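Local atomic coordinates of 2-dehydro-3-deoxy-D-arabinonate dehydratase (Sulfolobus solfataricus, PDB entry 2Q18), a protein that catalyses the dehydration of 2-dehydro-3-deoxy-D-arabinonate to 2,5-dioxopentanoate, a metal-dependent step in the pentose oxidation pathway that leads from D-arabinonate to 2-oxoglutarate. Residues A[13-18]-A[23-28]. Residues are numbered along the deposited sequence; the frame is centred on the assembly and turned at random.
Sequences ISYAIL and IIRLDE
Ala16 and Ile24 form the hydrogen-bonded pair of this antiparallel ladder, each N reaching the other's O at 2.8 Å. Leu26 N gives a third bond, nearly straight at 171°, to Ser14 O, although it meets that carbonyl tilted from its plane. Where the strands begin to part, a water takes over, accepting from Ser14 N and donating to Leu26 O. Tyr15 CA adds a CA-H...O contact of 3.2 Å to Ile24 O. The two strands, joined by a short loop, form a β-hairpin flanked by strands 2-8 and 45-49 in the N-terminal part of this FAH-family chain, away from the metal and substrate sites. Apolar contacts divide between the faces. Ala16 CB lies 4.0 Å from Leu26 CD2, and both methyls of Leu18 touch Ile24 CD1; on the opposite face, that of Tyr15 and Ile17, Ile23 CG2 packs on Tyr15 CB. The same side carries Arg25, whose CG stands anti to the backbone N (chi1 174°) and whose extended chain crosses the Tyr15 ring obliquely, CB against CD1 and CE1, the ring and guanidinium planes 79° apart. Ile13 CG2 sits over one guanidinium face, 3.7 Å from Arg25 NE, while NH1 and NH2 form salt bridges to Asp46 and Asp27 of the second subunit; Tyr15 OH is hydrogen-bonded to that Asp46 too. Replacing Arg25 with an alanine is likely to deprive both carboxylates of this cation and Ile13 CG2 of its flat support.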
loop_
_atom_site.group_PDB
_atom_site.type_symbol
_atom_site.label_atom_id
_atom_site.label_comp_id
_atom_site.label_asym_id
_atom_site.label_seq_id
_atom_site.Cartn_x
_atom_site.Cartn_y
_atom_site.Cartn_z
ATOM N N ILE A 13 -13.896 -6.988 10.354
ATOM C CA ILE A 13 -13.945 -8.423 10.095
ATOM C C ILE A 13 -15.313 -8.754 9.506
ATOM O O ILE A 13 -16.350 -8.335 10.040
ATOM C CB ILE A 13 -13.694 -9.284 11.361
ATOM C CG1 ILE A 13 -12.386 -8.883 12.053
ATOM C CG2 ILE A 13 -13.659 -10.779 10.991
ATOM C CD1 ILE A 13 -12.195 -9.500 13.442
ATOM N N SER A 14 -15.309 -9.492 8.399
ATOM C CA SER A 14 -16.544 -9.933 7.771
ATOM C C SER A 14 -16.870 -11.373 8.128
ATOM O O SER A 14 -15.978 -12.218 8.243
ATOM C CB SER A 14 -16.473 -9.767 6.254
ATOM O OG SER A 14 -16.615 -8.404 5.902
ATOM N N TYR A 15 -18.160 -11.637 8.304
ATOM C CA TYR A 15 -18.648 -12.965 8.620
ATOM C C TYR A 15 -19.839 -13.294 7.743
ATOM O O TYR A 15 -20.558 -12.400 7.288
ATOM C CB TYR A 15 -19.080 -13.063 10.087
ATOM C CG TYR A 15 -18.012 -12.763 11.106
ATOM C CD1 TYR A 15 -17.135 -13.757 11.541
ATOM C CD2 TYR A 15 -17.894 -11.489 11.662
ATOM C CE1 TYR A 15 -16.158 -13.485 12.496
ATOM C CE2 TYR A 15 -16.925 -11.208 12.608
ATOM C CZ TYR A 15 -16.062 -12.211 13.026
ATOM O OH TYR A 15 -15.093 -11.930 13.965
ATOM N N ALA A 16 -20.040 -14.586 7.513
ATOM C CA ALA A 16 -21.215 -15.074 6.815
ATOM C C ALA A 16 -21.932 -16.080 7.705
ATOM O O ALA A 16 -21.298 -16.974 8.274
ATOM C CB ALA A 16 -20.821 -15.719 5.508
ATOM N N ILE A 17 -23.244 -15.921 7.843
ATOM C CA ILE A 17 -24.050 -16.944 8.505
ATOM C C ILE A 17 -24.764 -17.791 7.455
ATOM O O ILE A 17 -25.420 -17.268 6.554
ATOM C CB ILE A 17 -25.016 -16.380 9.606
ATOM C CG1 ILE A 17 -25.924 -17.497 10.148
ATOM C CG2 ILE A 17 -25.836 -15.201 9.095
ATOM C CD1 ILE A 17 -26.390 -17.301 11.588
ATOM N N LEU A 18 -24.584 -19.104 7.568
ATOM C CA LEU A 18 -25.213 -20.071 6.676
ATOM C C LEU A 18 -26.593 -20.465 7.203
ATOM O O LEU A 18 -26.918 -20.206 8.367
ATOM C CB LEU A 18 -24.314 -21.299 6.524
ATOM C CG LEU A 18 -23.196 -21.300 5.470
ATOM C CD1 LEU A 18 -22.505 -19.942 5.272
ATOM C CD2 LEU A 18 -22.175 -22.378 5.803
ATOM N N ILE A 23 -21.457 -20.035 11.411
ATOM C CA ILE A 23 -20.868 -18.751 11.047
ATOM C C ILE A 23 -19.440 -18.927 10.534
ATOM O O ILE A 23 -18.614 -19.589 11.173
ATOM C CB ILE A 23 -20.933 -17.749 12.224
ATOM C CG1 ILE A 23 -22.401 -17.480 12.585
ATOM C CG2 ILE A 23 -20.212 -16.438 11.883
ATOM C CD1 ILE A 23 -22.591 -16.806 13.896
ATOM N N ILE A 24 -19.173 -18.336 9.371
ATOM C CA ILE A 24 -17.861 -18.386 8.735
ATOM C C ILE A 24 -17.190 -17.009 8.754
ATOM O O ILE A 24 -17.792 -16.009 8.355
ATOM C CB ILE A 24 -17.964 -18.902 7.272
ATOM C CG1 ILE A 24 -18.621 -20.288 7.239
ATOM C CG2 ILE A 24 -16.579 -18.943 6.600
ATOM C CD1 ILE A 24 -18.851 -20.832 5.835
ATOM N N ARG A 25 -15.954 -16.962 9.241
ATOM C CA ARG A 25 -15.129 -15.764 9.127
ATOM C C ARG A 25 -14.512 -15.734 7.735
ATOM O O ARG A 25 -13.810 -16.672 7.337
ATOM C CB ARG A 25 -14.036 -15.756 10.190
ATOM C CG ARG A 25 -13.044 -14.615 10.049
ATOM C CD ARG A 25 -12.260 -14.443 11.319
ATOM N NE ARG A 25 -11.164 -13.496 11.154
ATOM C CZ ARG A 25 -10.544 -12.891 12.161
ATOM N NH1 ARG A 25 -10.917 -13.123 13.419
ATOM N NH2 ARG A 25 -9.553 -12.047 11.913
ATOM N N LEU A 26 -14.777 -14.654 7.003
ATOM C CA LEU A 26 -14.370 -14.543 5.605
ATOM C C LEU A 26 -12.895 -14.209 5.436
ATOM O O LEU A 26 -12.346 -13.389 6.176
ATOM C CB LEU A 26 -15.223 -13.497 4.879
ATOM C CG LEU A 26 -16.738 -13.724 4.814
ATOM C CD1 LEU A 26 -17.370 -12.700 3.886
ATOM C CD2 LEU A 26 -17.067 -15.131 4.351
ATOM N N ASP A 27 -12.272 -14.856 4.452
ATOM C CA ASP A 27 -10.897 -14.560 4.049
ATOM C C ASP A 27 -10.828 -13.319 3.166
ATOM O O ASP A 27 -9.860 -12.567 3.231
ATOM C CB ASP A 27 -10.304 -15.727 3.256
ATOM C CG ASP A 27 -10.073 -16.966 4.095
ATOM O OD1 ASP A 27 -10.110 -16.890 5.342
ATOM O OD2 ASP A 27 -9.841 -18.027 3.489
ATOM N N GLU A 28 -11.851 -13.136 2.330
ATOM C CA GLU A 28 -11.879 -12.089 1.307
ATOM C C GLU A 28 -12.670 -10.858 1.750
ATOM O O GLU A 28 -13.524 -10.946 2.641
ATOM C CB GLU A 28 -12.535 -12.618 0.028
ATOM C CG GLU A 28 -11.905 -13.855 -0.583
ATOM C CD GLU A 28 -12.430 -14.135 -1.979
ATOM O OE1 GLU A 28 -13.599 -14.560 -2.119
ATOM O OE2 GLU A 28 -11.667 -13.930 -2.941
HETATM O O HOH W 1 -13.005 -10.633 7.121
#